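Alpha-galactosidase (Lactobacillus brevis, PDB 3MI6) probably hydrolyses terminal, non-reducing alpha-D-galactose residues of alpha-galactosides, as a member of glycosyl hydrolase family 36. Local coordinates at residues Val332-Trp337 / Met350-Gln355; Glu346-Thr351 / Asp607-Ala612; Ile34-Arg39 / Ser182-Pro187; Thr19-Gln24 / Asp158-Ser163. One frame throughout, in Å; residues are numbered along the deposited sequence.

Contact 1 (Val332-Trp337 / Met350-Gln355)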
loop_
_atom_site.group_PDB
_atom_site.type_symbol
_atom_site.label_atom_id
_atom_site.label_comp_id
_atom_site.label_asym_id
_atom_site.label_seq_id
_atom_site.Cartn_x
_atom_site.Cartn_y
_atom_site.Cartn_z
ATOM N N VAL D 332 33.029 -27.970 -14.653
ATOM C CA VAL D 332 31.969 -28.660 -13.944
ATOM C C VAL D 332 32.612 -29.571 -12.903
ATOM O O VAL D 332 33.408 -30.440 -13.236
ATOM C CB VAL D 332 31.099 -29.479 -14.900
ATOM C CG1 VAL D 332 30.036 -30.247 -14.126
ATOM C CG2 VAL D 332 30.466 -28.577 -15.919
ATOM N N LEU D 333 32.287 -29.365 -11.635
ATOM C CA LEU D 333 32.966 -30.104 -10.589
ATOM C C LEU D 333 32.028 -31.051 -9.868
ATOM O O LEU D 333 30.810 -30.940 -9.984
ATOM C CB LEU D 333 33.581 -29.144 -9.584
ATOM C CG LEU D 333 32.610 -28.281 -8.777
ATOM C CD1 LEU D 333 32.008 -29.043 -7.608
ATOM C CD2 LEU D 333 33.325 -27.043 -8.273
ATOM N N ILE D 334 32.603 -31.990 -9.129
ATOM C CA ILE D 334 31.833 -32.783 -8.188
ATOM C C ILE D 334 32.507 -32.736 -6.814
ATOM O O ILE D 334 33.718 -32.737 -6.718
ATOM C CB ILE D 334 31.631 -34.222 -8.673
ATOM C CG1 ILE D 334 30.869 -35.021 -7.616
ATOM C CG2 ILE D 334 32.959 -34.874 -8.993
ATOM C CD1 ILE D 334 30.319 -36.315 -8.118
ATOM N N ASN D 335 31.703 -32.664 -5.761
ATOM C CA ASN D 335 32.173 -32.476 -4.395
ATOM C C ASN D 335 31.530 -33.554 -3.524
ATOM O O ASN D 335 30.306 -33.754 -3.594
ATOM C CB ASN D 335 31.770 -31.068 -3.933
ATOM C CG ASN D 335 32.276 -30.715 -2.540
ATOM O OD1 ASN D 335 32.401 -31.575 -1.663
ATOM N ND2 ASN D 335 32.546 -29.430 -2.328
ATOM N N ASN D 336 32.341 -34.252 -2.723
ATOM C CA ASN D 336 31.855 -35.385 -1.910
ATOM C C ASN D 336 31.211 -35.038 -0.553
ATOM O O ASN D 336 30.861 -35.932 0.214
ATOM C CB ASN D 336 32.974 -36.390 -1.675
ATOM C CG ASN D 336 34.071 -35.831 -0.799
ATOM O OD1 ASN D 336 34.694 -34.834 -1.147
ATOM N ND2 ASN D 336 34.311 -36.466 0.345
ATOM N N TRP D 337 31.049 -33.746 -0.274
ATOM C CA TRP D 337 30.509 -33.276 1.002
ATOM C C TRP D 337 29.135 -33.877 1.346
ATOM O O TRP D 337 29.055 -34.756 2.204
ATOM C CB TRP D 337 30.506 -31.733 1.072
ATOM C CG TRP D 337 29.781 -31.143 2.282
ATOM C CD1 TRP D 337 28.767 -30.232 2.260
ATOM C CD2 TRP D 337 30.013 -31.442 3.670
ATOM N NE1 TRP D 337 28.355 -29.942 3.537
ATOM C CE2 TRP D 337 29.105 -30.666 4.421
ATOM C CE3 TRP D 337 30.897 -32.290 4.346
ATOM C CZ2 TRP D 337 29.058 -30.703 5.807
ATOM C CZ3 TRP D 337 30.849 -32.327 5.726
ATOM C CH2 TRP D 337 29.933 -31.536 6.443
HETATM N N MSE D 350 37.420 -43.069 -5.002
HETATM C CA MSE D 350 37.835 -43.451 -6.337
HETATM C C MSE D 350 36.635 -43.917 -7.166
HETATM O O MSE D 350 36.529 -43.611 -8.354
HETATM C CB MSE D 350 38.914 -44.530 -6.276
HETATM C CG MSE D 350 39.815 -44.503 -7.486
HETATM SE SE MSE D 350 40.577 -42.718 -7.704
HETATM C CE MSE D 350 42.093 -42.920 -6.474
ATOM N N THR D 351 35.730 -44.655 -6.535
ATOM C CA THR D 351 34.513 -45.055 -7.217
ATOM C C THR D 351 33.804 -43.807 -7.744
ATOM O O THR D 351 33.278 -43.811 -8.855
ATOM C CB THR D 351 33.568 -45.898 -6.312
ATOM O OG1 THR D 351 33.000 -45.076 -5.283
ATOM C CG2 THR D 351 34.316 -47.065 -5.679
ATOM N N ILE D 352 33.809 -42.738 -6.954
ATOM C CA ILE D 352 33.184 -41.489 -7.369
ATOM C C ILE D 352 33.925 -40.916 -8.565
ATOM O O ILE D 352 33.348 -40.723 -9.632
ATOM C CB ILE D 352 33.132 -40.445 -6.215
ATOM C CG1 ILE D 352 32.241 -40.949 -5.078
ATOM C CG2 ILE D 352 32.614 -39.089 -6.711
ATOM C CD1 ILE D 352 31.877 -39.887 -4.056
ATOM N N VAL D 353 35.213 -40.663 -8.385
ATOM C CA VAL D 353 36.032 -40.078 -9.437
ATOM C C VAL D 353 35.853 -40.790 -10.782
ATOM O O VAL D 353 35.834 -40.148 -11.831
ATOM C CB VAL D 353 37.530 -40.041 -9.029
ATOM C CG1 VAL D 353 38.422 -39.915 -10.248
ATOM C CG2 VAL D 353 37.788 -38.905 -8.060
ATOM N N ASN D 354 35.709 -42.115 -10.740
ATOM C CA ASN D 354 35.591 -42.931 -11.948
ATOM C C ASN D 354 34.249 -42.784 -12.634
ATOM O O ASN D 354 34.182 -42.616 -13.853
ATOM C CB ASN D 354 35.842 -44.403 -11.633
ATOM C CG ASN D 354 37.301 -44.778 -11.744
ATOM O OD1 ASN D 354 37.760 -45.726 -11.100
ATOM N ND2 ASN D 354 38.045 -44.035 -12.564
ATOM N N GLN D 355 33.187 -42.870 -11.843
ATOM C CA GLN D 355 31.846 -42.606 -12.337
ATOM C C GLN D 355 31.744 -41.166 -12.826
ATOM O O GLN D 355 31.152 -40.901 -13.872
ATOM C CB GLN D 355 30.805 -42.853 -11.244
ATOM C CG GLN D 355 29.379 -42.502 -11.653
ATOM C CD GLN D 355 28.830 -43.449 -12.702
ATOM O OE1 GLN D 355 28.085 -44.374 -12.388
ATOM N NE2 GLN D 355 29.199 -43.224 -13.952
#
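I334 and N336, on and just beyond barrel strand 333-335, face I352 of helix 346-358, the CA atoms of N336 and I352 standing 8.3 Å apart, so that side chains alone make the contact. Its closest approach is methyl to methyl: CD1 of I334 comes within 3.9 Å of CG2 of I352, the two side chains meeting at a slant. I334 reaches that far because its longer branch is extended, with CG1 anti to the backbone N (chi1 178°). I352 uses both of its branches, for the CD1 that ends the other one lies 4.4 Å from CB of N336. N336 meets I352 through this CB; its amide turns off to D367, a predicted substrate-binding residue, whose backbone N donates to N336 OD1. N335 points to the other side of the strand, where its OD1 accepts from the backbone N of W337 at 2.9 Å and caps the turn into the next helix, while its ND2 reaches OD1 of D367. F364, from the neighbouring barrel strand, touches both isoleucines. The chemistry thus divides at the strand end: hydrocarbon seats helix 346-358 on the outside of the TIM barrel, while one amide atom of each asparagine reaches D367.

Contact 2 (Glu346-Thr351 / Asp607-Ala612)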
loop_
_atom_site.group_PDB
_atom_site.type_symbol
_atom_site.label_atom_id
_atom_site.label_comp_id
_atom_site.label_asym_id
_atom_site.label_seq_id
_atom_site.Cartn_x
_atom_site.Cartn_y
_atom_site.Cartn_z
ATOM N N GLU D 346 39.942 -43.288 0.670
ATOM C CA GLU D 346 40.408 -43.146 -0.713
ATOM C C GLU D 346 39.664 -44.037 -1.710
ATOM O O GLU D 346 39.199 -43.569 -2.752
ATOM C CB GLU D 346 41.910 -43.399 -0.822
ATOM C CG GLU D 346 42.347 -43.636 -2.255
ATOM C CD GLU D 346 43.706 -43.051 -2.570
ATOM O OE1 GLU D 346 44.506 -42.849 -1.633
ATOM O OE2 GLU D 346 43.974 -42.798 -3.766
ATOM N N ALA D 347 39.562 -45.319 -1.378
ATOM C CA ALA D 347 38.909 -46.301 -2.232
ATOM C C ALA D 347 37.466 -45.922 -2.559
ATOM O O ALA D 347 37.032 -46.043 -3.701
ATOM C CB ALA D 347 38.956 -47.664 -1.575
ATOM N N LYS D 348 36.721 -45.479 -1.551
ATOM C CA LYS D 348 35.344 -45.056 -1.765
ATOM C C LYS D 348 35.293 -43.867 -2.703
ATOM O O LYS D 348 34.410 -43.779 -3.544
ATOM C CB LYS D 348 34.661 -44.698 -0.441
ATOM C CG LYS D 348 33.300 -44.011 -0.591
ATOM C CD LYS D 348 32.272 -44.908 -1.252
ATOM C CE LYS D 348 30.935 -44.190 -1.396
ATOM N NZ LYS D 348 29.835 -45.065 -1.912
ATOM N N LEU D 349 36.244 -42.951 -2.555
ATOM C CA LEU D 349 36.245 -41.731 -3.362
ATOM C C LEU D 349 36.645 -42.010 -4.809
ATOM O O LEU D 349 36.252 -41.288 -5.734
ATOM C CB LEU D 349 37.149 -40.650 -2.747
ATOM C CG LEU D 349 36.571 -39.816 -1.593
ATOM C CD1 LEU D 349 37.563 -38.751 -1.202
ATOM C CD2 LEU D 349 35.213 -39.181 -1.934
HETATM N N MSE D 350 37.420 -43.069 -5.002
HETATM C CA MSE D 350 37.835 -43.451 -6.337
HETATM C C MSE D 350 36.635 -43.917 -7.166
HETATM O O MSE D 350 36.529 -43.611 -8.354
HETATM C CB MSE D 350 38.914 -44.530 -6.276
HETATM C CG MSE D 350 39.815 -44.503 -7.486
HETATM SE SE MSE D 350 40.577 -42.718 -7.704
HETATM C CE MSE D 350 42.093 -42.920 -6.474
ATOM N N THR D 351 35.730 -44.655 -6.535
ATOM C CA THR D 351 34.513 -45.055 -7.217
ATOM C C THR D 351 33.804 -43.807 -7.744
ATOM O O THR D 351 33.278 -43.811 -8.855
ATOM C CB THR D 351 33.568 -45.898 -6.312
ATOM O OG1 THR D 351 33.000 -45.076 -5.283
ATOM C CG2 THR D 351 34.316 -47.065 -5.679
ATOM N N ASP D 607 26.069 -38.423 -4.207
ATOM C CA ASP D 607 26.719 -39.705 -4.380
ATOM C C ASP D 607 26.224 -40.363 -5.654
ATOM O O ASP D 607 25.264 -41.129 -5.625
ATOM C CB ASP D 607 26.428 -40.607 -3.191
ATOM C CG ASP D 607 27.318 -41.816 -3.167
ATOM O OD1 ASP D 607 28.062 -42.005 -4.151
ATOM O OD2 ASP D 607 27.293 -42.563 -2.165
ATOM N N ILE D 608 26.875 -40.060 -6.772
ATOM C CA ILE D 608 26.453 -40.585 -8.069
ATOM C C ILE D 608 26.713 -42.086 -8.215
ATOM O O ILE D 608 26.186 -42.718 -9.131
ATOM C CB ILE D 608 27.105 -39.824 -9.234
ATOM C CG1 ILE D 608 28.621 -39.813 -9.085
ATOM C CG2 ILE D 608 26.602 -38.406 -9.287
ATOM C CD1 ILE D 608 29.304 -39.020 -10.151
ATOM N N THR D 609 27.517 -42.655 -7.316
ATOM C CA THR D 609 27.683 -44.106 -7.255
ATOM C C THR D 609 26.384 -44.803 -6.812
ATOM O O THR D 609 26.206 -45.994 -7.052
ATOM C CB THR D 609 28.865 -44.533 -6.331
ATOM O OG1 THR D 609 28.414 -44.678 -4.978
ATOM C CG2 THR D 609 30.008 -43.526 -6.391
ATOM N N LYS D 610 25.483 -44.048 -6.181
ATOM C CA LYS D 610 24.197 -44.557 -5.687
ATOM C C LYS D 610 23.010 -44.190 -6.581
ATOM O O LYS D 610 21.898 -43.996 -6.090
ATOM C CB LYS D 610 23.907 -44.022 -4.275
ATOM C CG LYS D 610 24.676 -44.687 -3.147
ATOM C CD LYS D 610 24.055 -44.332 -1.786
ATOM C CE LYS D 610 24.938 -44.770 -0.601
ATOM N NZ LYS D 610 25.263 -46.235 -0.589
HETATM N N MSE D 611 23.238 -44.092 -7.883
HETATM C CA MSE D 611 22.196 -43.654 -8.805
HETATM C C MSE D 611 21.833 -44.721 -9.819
HETATM O O MSE D 611 22.693 -45.463 -10.294
HETATM C CB MSE D 611 22.655 -42.415 -9.563
HETATM C CG MSE D 611 22.457 -41.098 -8.832
HETATM SE SE MSE D 611 23.002 -39.592 -9.963
HETATM C CE MSE D 611 21.677 -38.275 -9.376
ATOM N N ALA D 612 20.552 -44.774 -10.162
ATOM C CA ALA D 612 20.056 -45.696 -11.182
ATOM C C ALA D 612 20.554 -45.292 -12.564
ATOM O O ALA D 612 20.833 -44.117 -12.801
ATOM C CB ALA D 612 18.525 -45.736 -11.163
#
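A polar contact at the protein surface joins K348, near the start of helix 346-358, to D607 and T609 in the loop that leaves the last barrel strand, 601-604, for helix 613-628. Helix 346-358 is thereby tied to the loop that follows that strand, far away in sequence. K348 and D607 approach from opposite directions, and NZ forms a salt bridge with OD2 of D607 that is rather long at 3.6 Å. A bend at the second torsion (chi2 64°) carries the otherwise extended lysine across to the loop. Its NZ also makes a weak hydrogen bond to OG1 of T609, at 3.4 Å. That hydroxyl donates in turn to OD1 of D607, at 2.8 Å, meeting the carboxylate on its syn side but 34° out of its plane. T351 adds a contact of another sort: its OG1, which donates back to the O of K348 one turn earlier at 2.6 Å, lies 3.5 Å from CG2 of T609. With an alanine at D607, K348 would probably lose its charged mate and the T609 hydroxyl would be likely to turn more freely. A second lysine, K610, brings its NZ to 4.9 Å from NZ of K348, so the carboxylate of D607 probably offsets some of the repulsion between two like charges, a modest tie that water at the surface probably weakens.

Contact 3 (Ile34-Arg39 / Ser182-Pro187)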
loop_
_atom_site.group_PDB
_atom_site.type_symbol
_atom_site.label_atom_id
_atom_site.label_comp_id
_atom_site.label_asym_id
_atom_site.label_seq_id
_atom_site.Cartn_x
_atom_site.Cartn_y
_atom_site.Cartn_z
ATOM N N ILE D 34 27.204 18.804 -5.300
ATOM C CA ILE D 34 26.261 19.602 -6.081
ATOM C C ILE D 34 25.158 18.739 -6.727
ATOM O O ILE D 34 23.979 19.076 -6.670
ATOM C CB ILE D 34 26.978 20.427 -7.193
ATOM C CG1 ILE D 34 28.254 21.063 -6.665
ATOM C CG2 ILE D 34 26.071 21.520 -7.742
ATOM C CD1 ILE D 34 28.851 22.031 -7.631
ATOM N N TYR D 35 25.546 17.627 -7.338
ATOM C CA TYR D 35 24.599 16.850 -8.116
ATOM C C TYR D 35 25.134 15.488 -8.555
ATOM O O TYR D 35 26.287 15.365 -8.963
ATOM C CB TYR D 35 24.164 17.650 -9.344
ATOM C CG TYR D 35 23.445 16.808 -10.355
ATOM C CD1 TYR D 35 22.073 16.571 -10.248
ATOM C CD2 TYR D 35 24.131 16.233 -11.414
ATOM C CE1 TYR D 35 21.405 15.781 -11.188
ATOM C CE2 TYR D 35 23.481 15.448 -12.339
ATOM C CZ TYR D 35 22.123 15.223 -12.223
ATOM O OH TYR D 35 21.493 14.445 -13.157
ATOM N N TYR D 36 24.289 14.467 -8.470
ATOM C CA TYR D 36 24.635 13.134 -8.969
ATOM C C TYR D 36 23.354 12.600 -9.562
ATOM O O TYR D 36 22.325 12.547 -8.889
ATOM C CB TYR D 36 25.182 12.231 -7.850
ATOM C CG TYR D 36 25.691 10.867 -8.298
ATOM C CD1 TYR D 36 26.104 10.640 -9.605
ATOM C CD2 TYR D 36 25.779 9.810 -7.396
ATOM C CE1 TYR D 36 26.574 9.380 -10.012
ATOM C CE2 TYR D 36 26.243 8.549 -7.789
ATOM C CZ TYR D 36 26.638 8.335 -9.097
ATOM O OH TYR D 36 27.094 7.079 -9.477
ATOM N N GLY D 37 23.400 12.267 -10.844
ATOM C CA GLY D 37 22.187 11.967 -11.582
ATOM C C GLY D 37 22.532 11.685 -13.024
ATOM O O GLY D 37 23.691 11.447 -13.342
ATOM N N PRO D 38 21.524 11.690 -13.912
ATOM C CA PRO D 38 21.864 11.551 -15.334
ATOM C C PRO D 38 22.869 12.636 -15.750
ATOM O O PRO D 38 22.947 13.687 -15.104
ATOM C CB PRO D 38 20.517 11.760 -16.033
ATOM C CG PRO D 38 19.489 11.424 -15.008
ATOM C CD PRO D 38 20.069 11.780 -13.684
ATOM N N ARG D 39 23.630 12.381 -16.810
ATOM C CA ARG D 39 24.627 13.336 -17.280
ATOM C C ARG D 39 24.045 14.720 -17.589
ATOM O O ARG D 39 22.976 14.844 -18.197
ATOM C CB ARG D 39 25.348 12.777 -18.504
ATOM C CG ARG D 39 26.546 13.613 -18.951
ATOM C CD ARG D 39 27.561 12.748 -19.706
ATOM N NE ARG D 39 28.504 13.513 -20.522
ATOM C CZ ARG D 39 29.176 12.983 -21.538
ATOM N NH1 ARG D 39 28.984 11.708 -21.844
ATOM N NH2 ARG D 39 30.017 13.716 -22.256
ATOM N N SER D 182 32.752 6.276 1.637
ATOM C CA SER D 182 32.013 7.126 0.724
ATOM C C SER D 182 30.847 7.783 1.423
ATOM O O SER D 182 30.155 7.153 2.231
ATOM C CB SER D 182 31.492 6.313 -0.454
ATOM O OG SER D 182 30.507 7.054 -1.158
ATOM N N GLN D 183 30.637 9.058 1.121
ATOM C CA GLN D 183 29.442 9.750 1.558
ATOM C C GLN D 183 28.779 10.312 0.334
ATOM O O GLN D 183 29.460 10.815 -0.555
ATOM C CB GLN D 183 29.793 10.883 2.500
ATOM C CG GLN D 183 28.691 11.875 2.671
ATOM C CD GLN D 183 28.995 12.831 3.790
ATOM O OE1 GLN D 183 29.609 12.445 4.774
ATOM N NE2 GLN D 183 28.562 14.080 3.656
ATOM N N LEU D 184 27.456 10.202 0.267
ATOM C CA LEU D 184 26.689 10.827 -0.804
ATOM C C LEU D 184 25.497 11.548 -0.231
ATOM O O LEU D 184 24.638 10.939 0.398
ATOM C CB LEU D 184 26.214 9.815 -1.850
ATOM C CG LEU D 184 25.252 10.469 -2.859
ATOM C CD1 LEU D 184 25.904 11.704 -3.538
ATOM C CD2 LEU D 184 24.662 9.491 -3.905
ATOM N N ASP D 185 25.437 12.850 -0.455
ATOM C CA ASP D 185 24.258 13.599 -0.076
ATOM C C ASP D 185 23.399 13.871 -1.305
ATOM O O ASP D 185 23.900 14.357 -2.323
ATOM C CB ASP D 185 24.642 14.908 0.612
ATOM C CG ASP D 185 25.207 14.698 2.014
ATOM O OD1 ASP D 185 24.970 13.621 2.616
ATOM O OD2 ASP D 185 25.876 15.624 2.523
ATOM N N LEU D 186 22.109 13.537 -1.209
ATOM C CA LEU D 186 21.145 13.842 -2.254
ATOM C C LEU D 186 20.137 14.843 -1.724
ATOM O O LEU D 186 19.906 14.918 -0.512
ATOM C CB LEU D 186 20.436 12.576 -2.701
ATOM C CG LEU D 186 21.300 11.457 -3.286
ATOM C CD1 LEU D 186 20.493 10.157 -3.366
ATOM C CD2 LEU D 186 21.865 11.846 -4.645
ATOM N N PRO D 187 19.521 15.611 -2.639
ATOM C CA PRO D 187 18.632 16.738 -2.339
ATOM C C PRO D 187 17.227 16.358 -1.844
ATOM O O PRO D 187 16.545 17.246 -1.342
ATOM C CB PRO D 187 18.519 17.453 -3.690
ATOM C CG PRO D 187 19.476 16.758 -4.606
ATOM C CD PRO D 187 19.649 15.407 -4.090
#
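Y36 has the most surface buried here, and it meets L184 and L186 on a strand of a different sheet. The tyrosine comes edge-on: its CD2 lies 3.7 Å from CD2 of L184, and that methyl sits in the plane of the ring, with the two side chains crossing at about a right angle. Both run out toward the partner strand from a first torsion that sets CG anti to the backbone N, chi1 being -174° for Y36 and 172° for L184. L186, two residues further along, brings its CD2 to 4.3 Å from the backbone O of Y36, a looser fit. The same tyrosine ring also meets those of Y21 and F248, their planes inclined to it, so L184 fills one edge of an aromatic cluster. Next door, Y35 points away from this interface and donates from OH to the O of P38, 2.5 Å off, in the carbonyl plane on a lone pair. One face of the Y35 ring, toward its rim, is covered by the backbone N of G37, where the chain turns a corner. N709 of a second subunit packs against Y35 and P38. I34 and Y35 both lie opposite I22 of strand 19-25 in a classic beta bulge. Y36 thus packs the small four-stranded sheet at the start of the chain on strand 174-186, sheet-on-sheet packing consistent with the all-beta N-terminal domain of family 36.

Contact 4 (Thr19-Gln24 / Asp158-Ser163)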
loop_
_atom_site.group_PDB
_atom_site.type_symbol
_atom_site.label_atom_id
_atom_site.label_comp_id
_atom_site.label_asym_id
_atom_site.label_seq_id
_atom_site.Cartn_x
_atom_site.Cartn_y
_atom_site.Cartn_z
ATOM N N THR D 19 26.224 9.469 -16.701
ATOM C CA THR D 19 26.034 10.149 -15.424
ATOM C C THR D 19 26.956 11.358 -15.181
ATOM O O THR D 19 27.989 11.523 -15.841
ATOM C CB THR D 19 26.070 9.138 -14.238
ATOM O OG1 THR D 19 27.414 8.859 -13.836
ATOM C CG2 THR D 19 25.404 7.835 -14.642
ATOM N N SER D 20 26.562 12.204 -14.233
ATOM C CA SER D 20 27.383 13.328 -13.804
ATOM C C SER D 20 27.409 13.415 -12.296
ATOM O O SER D 20 26.389 13.657 -11.666
ATOM C CB SER D 20 26.844 14.657 -14.354
ATOM O OG SER D 20 26.991 14.742 -15.762
ATOM N N TYR D 21 28.584 13.221 -11.720
ATOM C CA TYR D 21 28.820 13.461 -10.307
ATOM C C TYR D 21 29.575 14.792 -10.254
ATOM O O TYR D 21 30.629 14.930 -10.864
ATOM C CB TYR D 21 29.680 12.321 -9.767
ATOM C CG TYR D 21 29.821 12.213 -8.256
ATOM C CD1 TYR D 21 30.604 13.107 -7.542
ATOM C CD2 TYR D 21 29.216 11.173 -7.556
ATOM C CE1 TYR D 21 30.750 12.997 -6.179
ATOM C CE2 TYR D 21 29.362 11.045 -6.196
ATOM C CZ TYR D 21 30.132 11.957 -5.509
ATOM O OH TYR D 21 30.273 11.838 -4.146
ATOM N N ILE D 22 29.025 15.780 -9.559
ATOM C CA ILE D 22 29.625 17.101 -9.516
ATOM C C ILE D 22 29.762 17.594 -8.076
ATOM O O ILE D 22 28.788 17.564 -7.310
ATOM C CB ILE D 22 28.759 18.134 -10.258
ATOM C CG1 ILE D 22 28.386 17.645 -11.656
ATOM C CG2 ILE D 22 29.455 19.479 -10.325
ATOM C CD1 ILE D 22 27.267 18.492 -12.309
ATOM N N PHE D 23 30.957 18.061 -7.710
ATOM C CA PHE D 23 31.130 18.769 -6.442
ATOM C C PHE D 23 32.027 19.998 -6.554
ATOM O O PHE D 23 32.684 20.198 -7.572
ATOM C CB PHE D 23 31.616 17.836 -5.326
ATOM C CG PHE D 23 32.976 17.227 -5.564
ATOM C CD1 PHE D 23 33.124 16.130 -6.398
ATOM C CD2 PHE D 23 34.099 17.725 -4.913
ATOM C CE1 PHE D 23 34.358 15.552 -6.596
ATOM C CE2 PHE D 23 35.352 17.149 -5.111
ATOM C CZ PHE D 23 35.479 16.060 -5.953
ATOM N N GLN D 24 32.056 20.802 -5.493
ATOM C CA GLN D 24 32.748 22.084 -5.506
ATOM C C GLN D 24 33.419 22.398 -4.170
ATOM O O GLN D 24 32.840 22.175 -3.105
ATOM C CB GLN D 24 31.762 23.198 -5.853
ATOM C CG GLN D 24 32.399 24.558 -6.062
ATOM C CD GLN D 24 31.380 25.628 -6.462
ATOM O OE1 GLN D 24 30.228 25.618 -6.008
ATOM N NE2 GLN D 24 31.809 26.565 -7.308
ATOM N N ASP D 158 29.535 3.296 -16.305
ATOM C CA ASP D 158 28.814 4.253 -15.472
ATOM C C ASP D 158 29.140 4.147 -13.976
ATOM O O ASP D 158 28.382 4.605 -13.132
ATOM C CB ASP D 158 27.306 4.159 -15.748
ATOM C CG ASP D 158 26.897 4.892 -17.050
ATOM O OD1 ASP D 158 27.554 5.909 -17.390
ATOM O OD2 ASP D 158 25.919 4.469 -17.721
ATOM N N VAL D 159 30.306 3.579 -13.677
ATOM C CA VAL D 159 30.804 3.418 -12.313
ATOM C C VAL D 159 31.770 4.522 -11.884
ATOM O O VAL D 159 32.699 4.856 -12.607
ATOM C CB VAL D 159 31.603 2.113 -12.187
ATOM C CG1 VAL D 159 32.383 2.087 -10.876
ATOM C CG2 VAL D 159 30.688 0.904 -12.311
ATOM N N ILE D 160 31.560 5.070 -10.696
ATOM C CA ILE D 160 32.534 5.928 -10.038
ATOM C C ILE D 160 32.968 5.197 -8.791
ATOM O O ILE D 160 32.117 4.752 -8.035
ATOM C CB ILE D 160 31.885 7.243 -9.618
ATOM C CG1 ILE D 160 31.636 8.124 -10.852
ATOM C CG2 ILE D 160 32.749 7.966 -8.602
ATOM C CD1 ILE D 160 30.631 9.225 -10.653
ATOM N N VAL D 161 34.278 5.042 -8.591
ATOM C CA VAL D 161 34.834 4.358 -7.411
ATOM C C VAL D 161 35.432 5.354 -6.437
ATOM O O VAL D 161 36.205 6.209 -6.840
ATOM C CB VAL D 161 35.978 3.394 -7.784
ATOM C CG1 VAL D 161 36.588 2.786 -6.526
ATOM C CG2 VAL D 161 35.498 2.308 -8.700
ATOM N N LYS D 162 35.110 5.234 -5.156
ATOM C CA LYS D 162 35.575 6.210 -4.170
ATOM C C LYS D 162 36.357 5.577 -3.042
ATOM O O LYS D 162 36.119 4.425 -2.689
ATOM C CB LYS D 162 34.392 6.995 -3.598
ATOM C CG LYS D 162 33.712 7.905 -4.611
ATOM C CD LYS D 162 32.426 8.481 -4.070
ATOM C CE LYS D 162 32.648 9.282 -2.820
ATOM N NZ LYS D 162 31.373 9.911 -2.437
ATOM N N SER D 163 37.310 6.329 -2.493
ATOM C CA SER D 163 37.961 5.952 -1.238
ATOM C C SER D 163 38.492 7.164 -0.487
ATOM O O SER D 163 38.323 8.302 -0.922
ATOM C CB SER D 163 39.089 4.945 -1.458
ATOM O OG SER D 163 40.253 5.573 -1.967
HETATM O O HOH W 1 27.576 6.809 -12.221
#
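D158, just ahead of strand 159-167, meets T19 at the start of strand 19-25. Its OD1 stands 4.0 Å from the methyl CG2 of T19, a loose contact; the carboxylate is engaged elsewhere, OD1 with T16 and OD2 with H18. A water bridges the two segments, donating to the O of D158 and hydrogen-bonded to OG1 of T19 at 2.6 Å; T16 shares that threonine hydroxyl. Two residues on, I160 directs its CD1 at the root of the Y21 side chain, 3.4 Å from CB and 3.9 Å from CG, reaching the ring obliquely. K162 follows on the same side of the strand. Its chain bends at the third torsion (chi3 59°), which turns NZ to Y21 OH for a hydrogen bond of 2.8 Å, the lysine and the tyrosine crossing at about a right angle. Y21, with CG anti to the backbone N (chi1 -168°), thus spans I160 at its base and K162 at its hydroxyl. That hydroxyl is also hydrogen-bonded to OE2 of E76, which forms a long, weak ion pair with K162. A phenylalanine in place of Y21 would probably leave K162 and E76 without the hydroxyl that joins them. The buried lysine charge is therefore met by the phenol oxygen of Y21, with a weak hydrogen bond to OG of S182 and that long ion pair to E76, an arrangement likely to fix the tyrosine's orientation.

The four contacts form two pairs at opposite sides of the chain's centre, with 48 to 57 Å between centres from one pair to the other. Contacts 1 and 2 share helix 346-358, and their centres are 7 Å apart; I334 CD1 packs 3.5 Å from I608 CD1, joining the first barrel strand to the last barrel loop. Contacts 3 and 4, 8 Å apart, interlock through neighbouring strands 19-25 and 31-36, Y35 O lying 2.8 Å from I22 N in a probable hydrogen bond. Only contact 1 borders the predicted substrate site: the N336 side chain is about 4 Å from that of D367 and about 8 Å from that of K477.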